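Local atomic coordinates of pollen-specific leucine-rich repeat extensin-like protein 1 (PDB entry 6TME), a protein that probably binds a small signalling peptide of the RALF type through its leucine-rich repeats and links it to the pollen cell wall through its extensin part. Residues H122-R127 with D170-D175; T277-A282 with T299-K304; C325-S330 with Q343-Q348. All blocks are in the same frame, centred on the assembly; numbering follows the deposited sequence.

Contact 1 of 3, residues H122-R127 with D170-D175; sequences HVNSNR and DIRYND
Two hydrogen-bond donors lie almost against each other where Asn124 meets Arg172: Asn124 ND2 and Arg172 NH2 are 3.3 Å apart and share no bond. Their flat groups are close to parallel, the amide and guanidinium planes differing by 11°, and the two donors are simply neighbours, each with acceptors elsewhere. Asn124 ND2 is hydrogen-bonded to Ser148 OG and to the backbone of the other protein chain; Arg172 NH2 is also hydrogen-bonded elsewhere, and Arg172 NH1 goes to the backbone of that same partner chain. The guanidinium is held at its edge, in plane, by Asp170. Arg172 NE reaches Asp170 OD2 at 2.8 Å as a salt bridge, using the syn lone pair of the carboxylate, while Arg172 N binds Asp170 OD1 at 3.0 Å and closes an Asx turn. One carboxylate thus grips the backbone and the side chain of the same arginine. Chi1 of 76° sets Arg172 CG between its backbone N and carbonyl carbon, and from there the extended chain carries the guanidinium to Asn124. Ser125 OG, which also meets Asn149 ND2, donates to Asn124 OD1 at a doubtfully short 2.5 Å. Each segment begins on the last residue of a parallel strand, 120-122 or 168-170, and runs into the loop after it, with strand 144-146 between them. Asn126, Asn150 and Asn174 reach back to the carbonyls of these loops in the asparagine ladder of leucine-rich repeats, and Arg172 also packs on Phe193 of the next strand, 191-193.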
ATOM      1  N   HIS A 122      10.640  -3.613  11.243  1.00 24.72           N
ATOM      2  CA  HIS A 122      10.652  -4.155   9.883  1.00 24.75           C
ATOM      3  C   HIS A 122      10.838  -5.667   9.959  1.00 24.67           C
ATOM      4  O   HIS A 122      11.911  -6.134  10.352  1.00 40.56           O
ATOM      5  CB  HIS A 122      11.773  -3.530   9.045  1.00 22.26           C
ATOM      6  CG  HIS A 122      11.680  -2.040   8.897  1.00 26.33           C
ATOM      7  ND1 HIS A 122      12.713  -1.280   8.388  1.00 27.22           N
ATOM      8  CD2 HIS A 122      10.684  -1.168   9.192  1.00 28.65           C
ATOM      9  CE1 HIS A 122      12.364  -0.004   8.389  1.00 30.15           C
ATOM     10  NE2 HIS A 122      11.140   0.091   8.880  1.00 30.80           N
ATOM     11  N   VAL A 123       9.810  -6.438   9.592  1.00 24.11           N
ATOM     12  CA  VAL A 123       9.957  -7.894   9.508  1.00 27.02           C
ATOM     13  C   VAL A 123       9.403  -8.418   8.186  1.00 20.76           C
ATOM     14  O   VAL A 123       8.846  -9.518   8.131  1.00 26.96           O
ATOM     15  CB  VAL A 123       9.318  -8.625  10.719  1.00 25.54           C
ATOM     16  CG1 VAL A 123      10.129  -8.325  12.035  1.00 22.13           C
ATOM     17  CG2 VAL A 123       7.868  -8.254  10.904  1.00 17.73           C
ATOM     18  N   ASN A 124       9.617  -7.669   7.101  1.00 26.95           N
ATOM     19  CA  ASN A 124       9.199  -8.122   5.779  1.00 21.86           C
ATOM     20  C   ASN A 124       9.804  -9.472   5.424  1.00 22.52           C
ATOM     21  O   ASN A 124      10.989  -9.727   5.666  1.00 27.99           O
ATOM     22  CB  ASN A 124       9.581  -7.124   4.692  1.00 21.17           C
ATOM     23  CG  ASN A 124       9.379  -7.712   3.266  1.00 25.13           C
ATOM     24  OD1 ASN A 124      10.241  -8.406   2.746  1.00 24.42           O
ATOM     25  ND2 ASN A 124       8.217  -7.471   2.674  1.00 13.06           N
ATOM     26  N   SER A 125       8.974 -10.324   4.816  1.00 21.26           N
ATOM     27  CA  SER A 125       9.390 -11.623   4.278  1.00 22.37           C
ATOM     28  C   SER A 125       9.976 -12.516   5.368  1.00 26.34           C
ATOM     29  O   SER A 125      11.103 -13.005   5.275  1.00 34.08           O
ATOM     30  CB  SER A 125      10.381 -11.457   3.118  1.00 17.79           C
ATOM     31  OG  SER A 125       9.779 -10.760   2.026  1.00 18.73           O
ATOM     32  N   ASN A 126       9.195 -12.707   6.424  1.00 20.06           N
ATOM     33  CA  ASN A 126       9.437 -13.766   7.395  1.00 26.54           C
ATOM     34  C   ASN A 126       8.240 -14.703   7.366  1.00 30.49           C
ATOM     35  O   ASN A 126       7.333 -14.559   6.544  1.00 25.16           O
ATOM     36  CB  ASN A 126       9.690 -13.193   8.789  1.00 18.78           C
ATOM     37  CG  ASN A 126      11.103 -12.652   8.938  1.00 23.44           C
ATOM     38  OD1 ASN A 126      12.045 -13.402   9.245  1.00 24.71           O
ATOM     39  ND2 ASN A 126      11.269 -11.362   8.685  1.00 18.81           N
ATOM     40  N   ARG A 127       8.227 -15.668   8.270  1.00 28.13           N
ATOM     41  CA  ARG A 127       7.056 -16.529   8.368  1.00 20.31           C
ATOM     42  C   ARG A 127       6.451 -16.402   9.752  1.00 26.32           C
ATOM     43  O   ARG A 127       6.195 -17.406  10.427  1.00 24.62           O
ATOM     44  CB  ARG A 127       7.427 -17.974   8.045  1.00 14.73           C
ATOM     45  CG  ARG A 127       7.724 -18.181   6.559  1.00 22.80           C
ATOM     46  CD  ARG A 127       8.416 -19.504   6.308  1.00 27.80           C
ATOM     47  NE  ARG A 127       9.638 -19.578   7.102  1.00 32.86           N
ATOM     48  CZ  ARG A 127      10.306 -20.700   7.325  1.00 31.38           C
ATOM     49  NH1 ARG A 127       9.848 -21.832   6.813  1.00 37.02           N
ATOM     50  NH2 ARG A 127      11.413 -20.686   8.067  1.00 28.74           N
ATOM     51  N   ASP A 170       2.454  -1.218   6.852  1.00 31.07           N
ATOM     52  CA  ASP A 170       2.453  -2.223   5.789  1.00 34.76           C
ATOM     53  C   ASP A 170       2.036  -3.590   6.336  1.00 27.92           C
ATOM     54  O   ASP A 170       2.809  -4.241   7.040  1.00 31.53           O
ATOM     55  CB  ASP A 170       3.821  -2.308   5.117  1.00 41.04           C
ATOM     56  CG  ASP A 170       3.764  -3.043   3.777  1.00 57.03           C
ATOM     57  OD1 ASP A 170       2.824  -3.845   3.597  1.00 62.01           O
ATOM     58  OD2 ASP A 170       4.650  -2.835   2.913  1.00 64.51           O
ATOM     59  N   ILE A 171       0.831  -4.042   5.986  1.00 21.90           N
ATOM     60  CA  ILE A 171       0.353  -5.376   6.334  1.00 19.59           C
ATOM     61  C   ILE A 171       0.076  -6.222   5.099  1.00 18.97           C
ATOM     62  O   ILE A 171      -0.533  -7.287   5.204  1.00 24.90           O
ATOM     63  CB  ILE A 171      -0.892  -5.308   7.235  1.00 24.18           C
ATOM     64  CG1 ILE A 171      -2.062  -4.664   6.462  1.00 27.70           C
ATOM     65  CG2 ILE A 171      -0.582  -4.517   8.532  1.00 20.33           C
ATOM     66  CD1 ILE A 171      -3.385  -4.706   7.211  1.00 25.49           C
ATOM     67  N   ARG A 172       0.538  -5.776   3.934  1.00 23.96           N
ATOM     68  CA  ARG A 172       0.266  -6.452   2.675  1.00 25.24           C
ATOM     69  C   ARG A 172       0.836  -7.870   2.689  1.00 28.45           C
ATOM     70  O   ARG A 172       1.799  -8.182   3.406  1.00 25.37           O
ATOM     71  CB  ARG A 172       0.850  -5.633   1.504  1.00 20.02           C
ATOM     72  CG  ARG A 172       2.374  -5.757   1.355  1.00 14.76           C
ATOM     73  CD  ARG A 172       3.075  -4.672   0.517  1.00 12.47           C
ATOM     74  NE  ARG A 172       4.488  -4.704   0.899  1.00 20.21           N
ATOM     75  CZ  ARG A 172       5.459  -5.326   0.230  1.00 29.14           C
ATOM     76  NH1 ARG A 172       5.232  -5.934  -0.945  1.00 23.21           N
ATOM     77  NH2 ARG A 172       6.682  -5.336   0.743  1.00 26.43           N
ATOM     78  N   TYR A 173       0.188  -8.749   1.919  1.00 23.51           N
ATOM     79  CA  TYR A 173       0.656 -10.117   1.678  1.00 17.87           C
ATOM     80  C   TYR A 173       0.612 -10.966   2.950  1.00 23.09           C
ATOM     81  O   TYR A 173       1.562 -11.677   3.289  1.00 21.16           O
ATOM     82  CB  TYR A 173       2.056 -10.119   1.062  1.00 17.51           C
ATOM     83  CG  TYR A 173       1.994 -10.067  -0.428  1.00 25.96           C
ATOM     84  CD1 TYR A 173       1.567 -11.174  -1.172  1.00 26.36           C
ATOM     85  CD2 TYR A 173       2.331  -8.904  -1.103  1.00 25.59           C
ATOM     86  CE1 TYR A 173       1.496 -11.112  -2.577  1.00 21.26           C
ATOM     87  CE2 TYR A 173       2.282  -8.836  -2.470  1.00 26.01           C
ATOM     88  CZ  TYR A 173       1.856  -9.937  -3.204  1.00 26.24           C
ATOM     89  OH  TYR A 173       1.814  -9.820  -4.560  1.00 24.98           O
ATOM     90  N   ASN A 174      -0.505 -10.877   3.660  1.00 21.78           N
ATOM     91  CA  ASN A 174      -0.758 -11.730   4.807  1.00 18.64           C
ATOM     92  C   ASN A 174      -2.118 -12.370   4.548  1.00 25.59           C
ATOM     93  O   ASN A 174      -2.564 -12.492   3.405  1.00 23.58           O
ATOM     94  CB  ASN A 174      -0.696 -10.937   6.110  1.00 13.91           C
ATOM     95  CG  ASN A 174       0.719 -10.642   6.541  1.00 25.59           C
ATOM     96  OD1 ASN A 174       1.436 -11.535   6.990  1.00 26.91           O
ATOM     97  ND2 ASN A 174       1.125  -9.378   6.436  1.00 21.69           N
ATOM     98  N   ASP A 175      -2.788 -12.792   5.610  1.00 27.21           N
ATOM     99  CA  ASP A 175      -4.122 -13.356   5.530  1.00 23.53           C
ATOM    100  C   ASP A 175      -5.052 -12.622   6.482  1.00 24.69           C
ATOM    101  O   ASP A 175      -5.864 -13.232   7.184  1.00 21.33           O
ATOM    102  CB  ASP A 175      -4.097 -14.854   5.829  1.00 26.51           C
ATOM    103  CG  ASP A 175      -5.418 -15.545   5.487  1.00 36.58           C
ATOM    104  OD1 ASP A 175      -6.222 -14.969   4.733  1.00 37.86           O
ATOM    105  OD2 ASP A 175      -5.672 -16.650   6.009  1.00 37.22           O
TER

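Contact 2 of 3, residues T277-A282 with T299-K304; sequences TLSGLA and TDNICK. With SO4 (sulfate ion), chain K.
Thr299 O is gripped by two backbone donors, Ile302 N and Cys303 N, each at 3.2 Å, and so starts the short helix 300-303 whose Asn301 and Ile302 meet Ser279 and Leu278. Thr299 itself is the N-cap residue, and Lys304 N closes the turn on Asp300 O. Across the contact the backbones come close, with the CA atoms of Ser279 and Ile302 5.5 Å apart, yet no hydrogen bond joins the two segments. Deeper in, Leu278 CB rests on Ile302 CG1 at 4.1 Å. Chi1 of -66° puts that CG1 branch anti to the carbonyl carbon of Ile302 and turns it to the leucine, while Met287 and Phe311 also pack on the isoleucine. Nearer the surface, the amide of Asn301 leans over the methylene of Ser279: Asn301 OD1 lies 3.5 Å from Ser279 CB, and its CG and ND2 are only slightly farther from that carbon. Ser279 OG does not answer the amide; it turns back to a weak bond with Ser276 O in its own 3-10 turn. At the helix's far side a sulfate, probably from the crystallisation liquor, receives a weak bond from Lys304 NZ and a hydrogen bond from Ser324 N, and its O4 stands 2.6 Å from Asp300 OD2. Cys303 faces away from Leu278 and Ser279 to form its disulfide with Cys325. The chemistry therefore implies a junction of two adjacent helical turns, each with several of its backbone bonds made within itself, whose direct contact is van der Waals.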
ATOM      1  N   THR A 277     -14.663  14.623 -15.683  1.00 41.82           N
ATOM      2  CA  THR A 277     -13.848  15.264 -14.655  1.00 42.61           C
ATOM      3  C   THR A 277     -12.430  14.704 -14.581  1.00 36.00           C
ATOM      4  O   THR A 277     -11.567  15.331 -13.957  1.00 30.52           O
ATOM      5  CB  THR A 277     -14.526  15.109 -13.292  1.00 42.46           C
ATOM      6  OG1 THR A 277     -14.925  13.745 -13.110  1.00 47.28           O
ATOM      7  CG2 THR A 277     -15.754  16.000 -13.203  1.00 33.69           C
ATOM      8  N   LEU A 278     -12.163  13.550 -15.197  1.00 32.35           N
ATOM      9  CA  LEU A 278     -10.813  13.010 -15.140  1.00 34.10           C
ATOM     10  C   LEU A 278      -9.802  13.914 -15.824  1.00 39.11           C
ATOM     11  O   LEU A 278      -8.597  13.676 -15.684  1.00 40.13           O
ATOM     12  CB  LEU A 278     -10.769  11.606 -15.744  1.00 27.04           C
ATOM     13  CG  LEU A 278     -11.491  10.547 -14.911  1.00 34.33           C
ATOM     14  CD1 LEU A 278     -11.610   9.249 -15.667  1.00 40.48           C
ATOM     15  CD2 LEU A 278     -10.762  10.311 -13.621  1.00 38.64           C
ATOM     16  N   SER A 279     -10.248  14.958 -16.530  1.00 42.08           N
ATOM     17  CA  SER A 279      -9.284  15.906 -17.080  1.00 40.93           C
ATOM     18  C   SER A 279      -8.608  16.722 -15.991  1.00 38.37           C
ATOM     19  O   SER A 279      -7.615  17.396 -16.273  1.00 41.48           O
ATOM     20  CB  SER A 279      -9.951  16.840 -18.092  1.00 39.89           C
ATOM     21  OG  SER A 279     -10.962  17.632 -17.496  1.00 47.26           O
ATOM     22  N   GLY A 280      -9.114  16.671 -14.761  1.00 39.14           N
ATOM     23  CA  GLY A 280      -8.445  17.275 -13.630  1.00 39.85           C
ATOM     24  C   GLY A 280      -7.252  16.515 -13.092  1.00 45.57           C
ATOM     25  O   GLY A 280      -6.590  16.999 -12.171  1.00 52.90           O
ATOM     26  N   LEU A 281      -6.944  15.332 -13.626  1.00 35.86           N
ATOM     27  CA  LEU A 281      -5.793  14.561 -13.160  1.00 31.46           C
ATOM     28  C   LEU A 281      -4.510  15.092 -13.803  1.00 34.08           C
ATOM     29  O   LEU A 281      -3.818  14.413 -14.561  1.00 36.13           O
ATOM     30  CB  LEU A 281      -5.996  13.082 -13.446  1.00 34.16           C
ATOM     31  CG  LEU A 281      -7.225  12.476 -12.765  1.00 36.38           C
ATOM     32  CD1 LEU A 281      -7.323  10.989 -13.084  1.00 34.86           C
ATOM     33  CD2 LEU A 281      -7.208  12.738 -11.253  1.00 29.62           C
ATOM     34  N   ALA A 282      -4.192  16.343 -13.452  1.00 38.90           N
ATOM     35  CA  ALA A 282      -3.120  17.068 -14.126  1.00 38.11           C
ATOM     36  C   ALA A 282      -1.763  16.391 -13.978  1.00 39.96           C
ATOM     37  O   ALA A 282      -0.843  16.711 -14.734  1.00 47.70           O
ATOM     38  CB  ALA A 282      -3.058  18.503 -13.593  1.00 29.98           C
ATOM     39  N   THR A 299     -12.117  10.041 -24.733  1.00 43.33           N
ATOM     40  CA  THR A 299     -11.889  11.315 -25.400  1.00 41.10           C
ATOM     41  C   THR A 299     -10.448  11.775 -25.200  1.00 44.48           C
ATOM     42  O   THR A 299      -9.708  11.255 -24.357  1.00 43.20           O
ATOM     43  CB  THR A 299     -12.833  12.374 -24.835  1.00 46.34           C
ATOM     44  OG1 THR A 299     -12.495  12.578 -23.460  1.00 60.02           O
ATOM     45  CG2 THR A 299     -14.257  11.888 -24.892  1.00 42.94           C
ATOM     46  N   ASP A 300     -10.065  12.802 -25.955  1.00 43.38           N
ATOM     47  CA  ASP A 300      -8.753  13.396 -25.735  1.00 55.35           C
ATOM     48  C   ASP A 300      -8.747  14.328 -24.535  1.00 49.23           C
ATOM     49  O   ASP A 300      -7.679  14.809 -24.146  1.00 44.04           O
ATOM     50  CB  ASP A 300      -8.279  14.135 -26.993  1.00 59.67           C
ATOM     51  CG  ASP A 300      -9.210  15.243 -27.404  1.00 69.61           C
ATOM     52  OD1 ASP A 300     -10.353  15.276 -26.888  1.00 72.16           O
ATOM     53  OD2 ASP A 300      -8.794  16.083 -28.233  1.00 73.21           O
ATOM     54  N   ASN A 301      -9.921  14.605 -23.961  1.00 53.75           N
ATOM     55  CA  ASN A 301      -9.993  15.181 -22.627  1.00 57.56           C
ATOM     56  C   ASN A 301      -9.052  14.438 -21.689  1.00 50.09           C
ATOM     57  O   ASN A 301      -8.376  15.043 -20.847  1.00 51.97           O
ATOM     58  CB  ASN A 301     -11.430  15.089 -22.118  1.00 69.23           C
ATOM     59  CG  ASN A 301     -11.834  16.275 -21.307  1.00 78.61           C
ATOM     60  OD1 ASN A 301     -11.178  17.316 -21.340  1.00 87.01           O
ATOM     61  ND2 ASN A 301     -12.933  16.133 -20.560  1.00 76.49           N
ATOM     62  N   ILE A 302      -8.972  13.124 -21.859  1.00 39.50           N
ATOM     63  CA  ILE A 302      -8.198  12.248 -21.000  1.00 45.18           C
ATOM     64  C   ILE A 302      -6.871  11.863 -21.643  1.00 37.54           C
ATOM     65  O   ILE A 302      -5.817  11.940 -21.011  1.00 34.83           O
ATOM     66  CB  ILE A 302      -9.055  11.008 -20.662  1.00 52.53           C
ATOM     67  CG1 ILE A 302     -10.260  11.433 -19.819  1.00 56.38           C
ATOM     68  CG2 ILE A 302      -8.232   9.944 -19.986  1.00 57.75           C
ATOM     69  CD1 ILE A 302     -11.389  10.438 -19.799  1.00 60.45           C
ATOM     70  N   CYS A 303      -6.898  11.482 -22.918  1.00 31.11           N
ATOM     71  CA  CYS A 303      -5.715  10.959 -23.585  1.00 32.11           C
ATOM     72  C   CYS A 303      -4.640  12.010 -23.824  1.00 39.16           C
ATOM     73  O   CYS A 303      -3.495  11.637 -24.116  1.00 40.46           O
ATOM     74  CB  CYS A 303      -6.112  10.305 -24.905  1.00 43.78           C
ATOM     75  SG  CYS A 303      -7.192   8.851 -24.667  1.00 61.63           S
ATOM     76  N   LYS A 304      -4.953  13.303 -23.688  1.00 34.27           N
ATOM     77  CA  LYS A 304      -3.938  14.333 -23.867  1.00 37.22           C
ATOM     78  C   LYS A 304      -3.528  14.992 -22.555  1.00 44.51           C
ATOM     79  O   LYS A 304      -2.914  16.060 -22.570  1.00 41.28           O
ATOM     80  CB  LYS A 304      -4.409  15.360 -24.895  1.00 43.80           C
ATOM     81  CG  LYS A 304      -4.133  14.817 -26.294  1.00 56.67           C
ATOM     82  CD  LYS A 304      -4.919  15.447 -27.432  1.00 65.37           C
ATOM     83  CE  LYS A 304      -4.598  16.905 -27.642  1.00 69.19           C
ATOM     84  NZ  LYS A 304      -4.854  17.271 -29.066  1.00 66.00           N
TER
HETATM   85  S   SO4 K 505      -7.359  14.391 -31.380  1.00 98.66           S
HETATM   86  O1  SO4 K 505      -5.999  14.333 -31.920  1.00 98.17           O
HETATM   87  O2  SO4 K 505      -7.803  13.048 -31.015  1.00 92.86           O
HETATM   88  O3  SO4 K 505      -8.255  14.928 -32.403  1.00105.52           O
HETATM   89  O4  SO4 K 505      -7.388  15.262 -30.207  1.00 92.21           O

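Contact 3 of 3, residues C325-S330 with Q343-Q348; sequences CVPGSS and QNRPNQ. With GOL (glycerol), chain R; SO4 (sulfate ion), chain M.
Apolar contact on a charged group is the first kind of interaction here: Pro327 and Val326 lie over one face of the Arg345 guanidinium. Pro327 CD comes to 3.5 Å from Arg345 NH2, with Pro327 CG close behind, and Val326 CG1 is 3.9 Å from Arg345 NH1, offset toward the rim of the group. The opposite face is taken by Pro346, the arginine's own neighbour, whose CD sits over the centre of the guanidinium. This sandwich requires a folded chain; bends at chi2 (-75°) and chi3 (-49°) curl Arg345 back over Pro346. Ionic contact comes second. Arg345 NE makes a salt bridge with Asp337 OD2, so the group is fixed from outside the two segments. Hydrogen bonds form the third kind, and none passes directly between them. A glycerol, probably from the crystallisation liquor, bridges instead: Arg345 NH1 donates to its O3 at 3.0 Å, and its O1 bonds weakly to Pro327 O. Within the segments, Val326 O accepts from both Ser329 N and Ser329 OG, the latter at 2.6 Å and in the carbonyl plane. Gln348 NE2 binds Pro346 O at 3.0 Å, tilted from the carbonyl plane, and also Asp337 O; Asn347 N donates almost straight to O2 of a sulfate of probably the same origin as the glycerol. The bond from Ser329 N to Val326 O closes a type II beta turn, with proline and glycine in the two central positions that suit it, the positive phi falling on Gly328. This Pro-Gly turn, faced by a proline-flanked arginine, joins the loop before strand 334-336 to the loop after it, at the C-terminal end of the solenoid.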
ATOM      1  N   CYS A 325      -6.109   8.687 -28.600  1.00 32.85           N
ATOM      2  CA  CYS A 325      -6.139   7.540 -27.693  1.00 28.20           C
ATOM      3  C   CYS A 325      -5.678   6.251 -28.341  1.00 33.28           C
ATOM      4  O   CYS A 325      -5.704   5.206 -27.684  1.00 36.48           O
ATOM      5  CB  CYS A 325      -7.553   7.293 -27.169  1.00 29.30           C
ATOM      6  SG  CYS A 325      -8.278   8.700 -26.421  1.00 54.79           S
ATOM      7  N   VAL A 326      -5.306   6.283 -29.611  1.00 35.87           N
ATOM      8  CA  VAL A 326      -5.112   5.041 -30.355  1.00 31.77           C
ATOM      9  C   VAL A 326      -3.719   4.500 -30.050  1.00 32.48           C
ATOM     10  O   VAL A 326      -2.732   5.248 -30.147  1.00 36.95           O
ATOM     11  CB  VAL A 326      -5.310   5.278 -31.852  1.00 37.53           C
ATOM     12  CG1 VAL A 326      -4.982   4.019 -32.666  1.00 31.09           C
ATOM     13  CG2 VAL A 326      -6.741   5.692 -32.109  1.00 35.25           C
ATOM     14  N   PRO A 327      -3.604   3.241 -29.661  1.00 29.51           N
ATOM     15  CA  PRO A 327      -2.278   2.662 -29.438  1.00 31.99           C
ATOM     16  C   PRO A 327      -1.491   2.635 -30.742  1.00 30.34           C
ATOM     17  O   PRO A 327      -2.056   2.601 -31.837  1.00 34.53           O
ATOM     18  CB  PRO A 327      -2.581   1.247 -28.922  1.00 33.12           C
ATOM     19  CG  PRO A 327      -4.068   1.273 -28.518  1.00 26.54           C
ATOM     20  CD  PRO A 327      -4.700   2.280 -29.428  1.00 27.42           C
ATOM     21  N   GLY A 328      -0.167   2.685 -30.612  1.00 16.17           N
ATOM     22  CA  GLY A 328       0.736   2.853 -31.739  1.00 23.97           C
ATOM     23  C   GLY A 328       0.753   4.235 -32.369  1.00 26.82           C
ATOM     24  O   GLY A 328       1.498   4.441 -33.325  1.00 37.72           O
ATOM     25  N   SER A 329      -0.056   5.181 -31.891  1.00 37.18           N
ATOM     26  CA  SER A 329      -0.172   6.496 -32.516  1.00 35.19           C
ATOM     27  C   SER A 329       0.819   7.510 -31.970  1.00 48.58           C
ATOM     28  O   SER A 329       1.072   8.519 -32.630  1.00 59.32           O
ATOM     29  CB  SER A 329      -1.584   7.053 -32.320  1.00 35.34           C
ATOM     30  OG  SER A 329      -1.774   7.494 -30.971  1.00 49.90           O
ATOM     31  N   SER A 330       1.364   7.290 -30.781  1.00 46.67           N
ATOM     32  CA  SER A 330       2.227   8.272 -30.156  1.00 40.60           C
ATOM     33  C   SER A 330       3.547   7.614 -29.775  1.00 39.15           C
ATOM     34  O   SER A 330       3.582   6.443 -29.375  1.00 33.85           O
ATOM     35  CB  SER A 330       1.552   8.890 -28.922  1.00 40.05           C
ATOM     36  OG  SER A 330       2.510   9.392 -28.010  1.00 48.16           O
ATOM     37  N   GLN A 343     -14.784  -0.112 -33.624  1.00 37.81           N
ATOM     38  CA  GLN A 343     -14.630  -0.403 -35.043  1.00 47.33           C
ATOM     39  C   GLN A 343     -13.217  -0.063 -35.500  1.00 46.51           C
ATOM     40  O   GLN A 343     -12.584   0.864 -34.996  1.00 45.31           O
ATOM     41  CB  GLN A 343     -15.652   0.380 -35.873  1.00 56.81           C
ATOM     42  CG  GLN A 343     -17.110  -0.040 -35.665  1.00 65.12           C
ATOM     43  CD  GLN A 343     -17.896   1.009 -34.918  1.00 79.08           C
ATOM     44  OE1 GLN A 343     -17.937   2.167 -35.329  1.00 89.99           O
ATOM     45  NE2 GLN A 343     -18.492   0.624 -33.788  1.00 81.40           N
ATOM     46  N   ASN A 344     -12.713  -0.849 -36.447  1.00 47.38           N
ATOM     47  CA  ASN A 344     -11.450  -0.558 -37.126  1.00 45.53           C
ATOM     48  C   ASN A 344     -10.282  -0.525 -36.148  1.00 41.82           C
ATOM     49  O   ASN A 344      -9.425   0.361 -36.186  1.00 46.51           O
ATOM     50  CB  ASN A 344     -11.529   0.744 -37.918  1.00 45.18           C
ATOM     51  CG  ASN A 344     -12.073   0.531 -39.299  1.00 51.76           C
ATOM     52  OD1 ASN A 344     -12.302  -0.608 -39.713  1.00 57.00           O
ATOM     53  ND2 ASN A 344     -12.265   1.619 -40.038  1.00 46.77           N
ATOM     54  N   ARG A 345     -10.259  -1.510 -35.266  1.00 33.77           N
ATOM     55  CA  ARG A 345      -9.176  -1.749 -34.332  1.00 36.26           C
ATOM     56  C   ARG A 345      -9.047  -3.255 -34.187  1.00 36.85           C
ATOM     57  O   ARG A 345     -10.036  -3.983 -34.342  1.00 37.50           O
ATOM     58  CB  ARG A 345      -9.445  -1.095 -32.963  1.00 28.20           C
ATOM     59  CG  ARG A 345      -9.449   0.445 -32.975  1.00 28.36           C
ATOM     60  CD  ARG A 345      -8.024   0.982 -33.087  1.00 28.07           C
ATOM     61  NE  ARG A 345      -7.148   0.331 -32.116  1.00 32.52           N
ATOM     62  CZ  ARG A 345      -5.884  -0.018 -32.350  1.00 37.01           C
ATOM     63  NH1 ARG A 345      -5.320   0.222 -33.534  1.00 42.61           N
ATOM     64  NH2 ARG A 345      -5.179  -0.611 -31.398  1.00 23.79           N
ATOM     65  N   PRO A 346      -7.851  -3.755 -33.929  1.00 40.88           N
ATOM     66  CA  PRO A 346      -7.677  -5.203 -33.783  1.00 36.69           C
ATOM     67  C   PRO A 346      -8.175  -5.709 -32.430  1.00 41.91           C
ATOM     68  O   PRO A 346      -8.405  -4.947 -31.490  1.00 33.04           O
ATOM     69  CB  PRO A 346      -6.162  -5.387 -33.923  1.00 39.20           C
ATOM     70  CG  PRO A 346      -5.587  -4.063 -33.498  1.00 43.88           C
ATOM     71  CD  PRO A 346      -6.574  -3.021 -33.901  1.00 45.60           C
ATOM     72  N   ASN A 347      -8.388  -7.028 -32.377  1.00 41.59           N
ATOM     73  CA  ASN A 347      -8.620  -7.774 -31.137  1.00 30.67           C
ATOM     74  C   ASN A 347      -9.754  -7.186 -30.302  1.00 36.00           C
ATOM     75  O   ASN A 347      -9.675  -7.133 -29.070  1.00 40.34           O
ATOM     76  CB  ASN A 347      -7.333  -7.856 -30.317  1.00 39.84           C
ATOM     77  CG  ASN A 347      -6.174  -8.429 -31.120  1.00 49.18           C
ATOM     78  OD1 ASN A 347      -6.316  -9.449 -31.788  1.00 52.92           O
ATOM     79  ND2 ASN A 347      -5.025  -7.766 -31.063  1.00 52.31           N
ATOM     80  N   GLN A 348     -10.806  -6.719 -30.971  1.00 25.93           N
ATOM     81  CA  GLN A 348     -11.968  -6.200 -30.274  1.00 28.47           C
ATOM     82  C   GLN A 348     -12.948  -7.322 -29.933  1.00 40.25           C
ATOM     83  O   GLN A 348     -12.832  -8.454 -30.406  1.00 42.28           O
ATOM     84  CB  GLN A 348     -12.643  -5.123 -31.115  1.00 29.63           C
ATOM     85  CG  GLN A 348     -11.736  -3.932 -31.304  1.00 36.39           C
ATOM     86  CD  GLN A 348     -11.366  -3.298 -29.975  1.00 39.72           C
ATOM     87  OE1 GLN A 348     -12.186  -2.635 -29.345  1.00 39.27           O
ATOM     88  NE2 GLN A 348     -10.127  -3.519 -29.535  1.00 34.45           N
TER
HETATM   89  C1  GOL R 512      -2.673   2.070 -34.793  1.00 55.85           C
HETATM   90  O1  GOL R 512      -1.555   2.949 -34.740  1.00 46.19           O
HETATM   91  C2  GOL R 512      -3.349   2.160 -36.201  1.00 63.11           C
HETATM   92  O2  GOL R 512      -3.641   0.904 -36.692  1.00 72.02           O
HETATM   93  C3  GOL R 512      -4.636   3.052 -36.044  1.00 58.56           C
HETATM   94  O3  GOL R 512      -5.721   2.226 -35.678  1.00 52.78           O
HETATM   95  S   SO4 M 507      -9.445  -8.856 -35.319  1.00106.93           S
HETATM   96  O1  SO4 M 507      -9.138 -10.089 -36.036  1.00107.15           O
HETATM   97  O2  SO4 M 507      -8.318  -8.520 -34.449  1.00104.65           O
HETATM   98  O3  SO4 M 507     -10.650  -9.045 -34.511  1.00103.71           O
HETATM   99  O4  SO4 M 507      -9.664  -7.784 -36.290  1.00108.56           O

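In the fold
The three contacts follow one another along the chain in the order of their numbers, and mark successive stations on the curved solenoid of parallel strands. Contact 1 lies on the opposite side of the chain's centre from the other two: its centre is about 37 Å from that of contact 2 and about 41 Å from that of contact 3, with no touch between them. Contacts 2 and 3 are about 19 Å apart between centres and are tied covalently, since Cys303 of one forms a disulfide with Cys325 of the other. The partner protein chain touches contact 1 alone, and its contact there is well separated from the disulfide-linked C-terminal region.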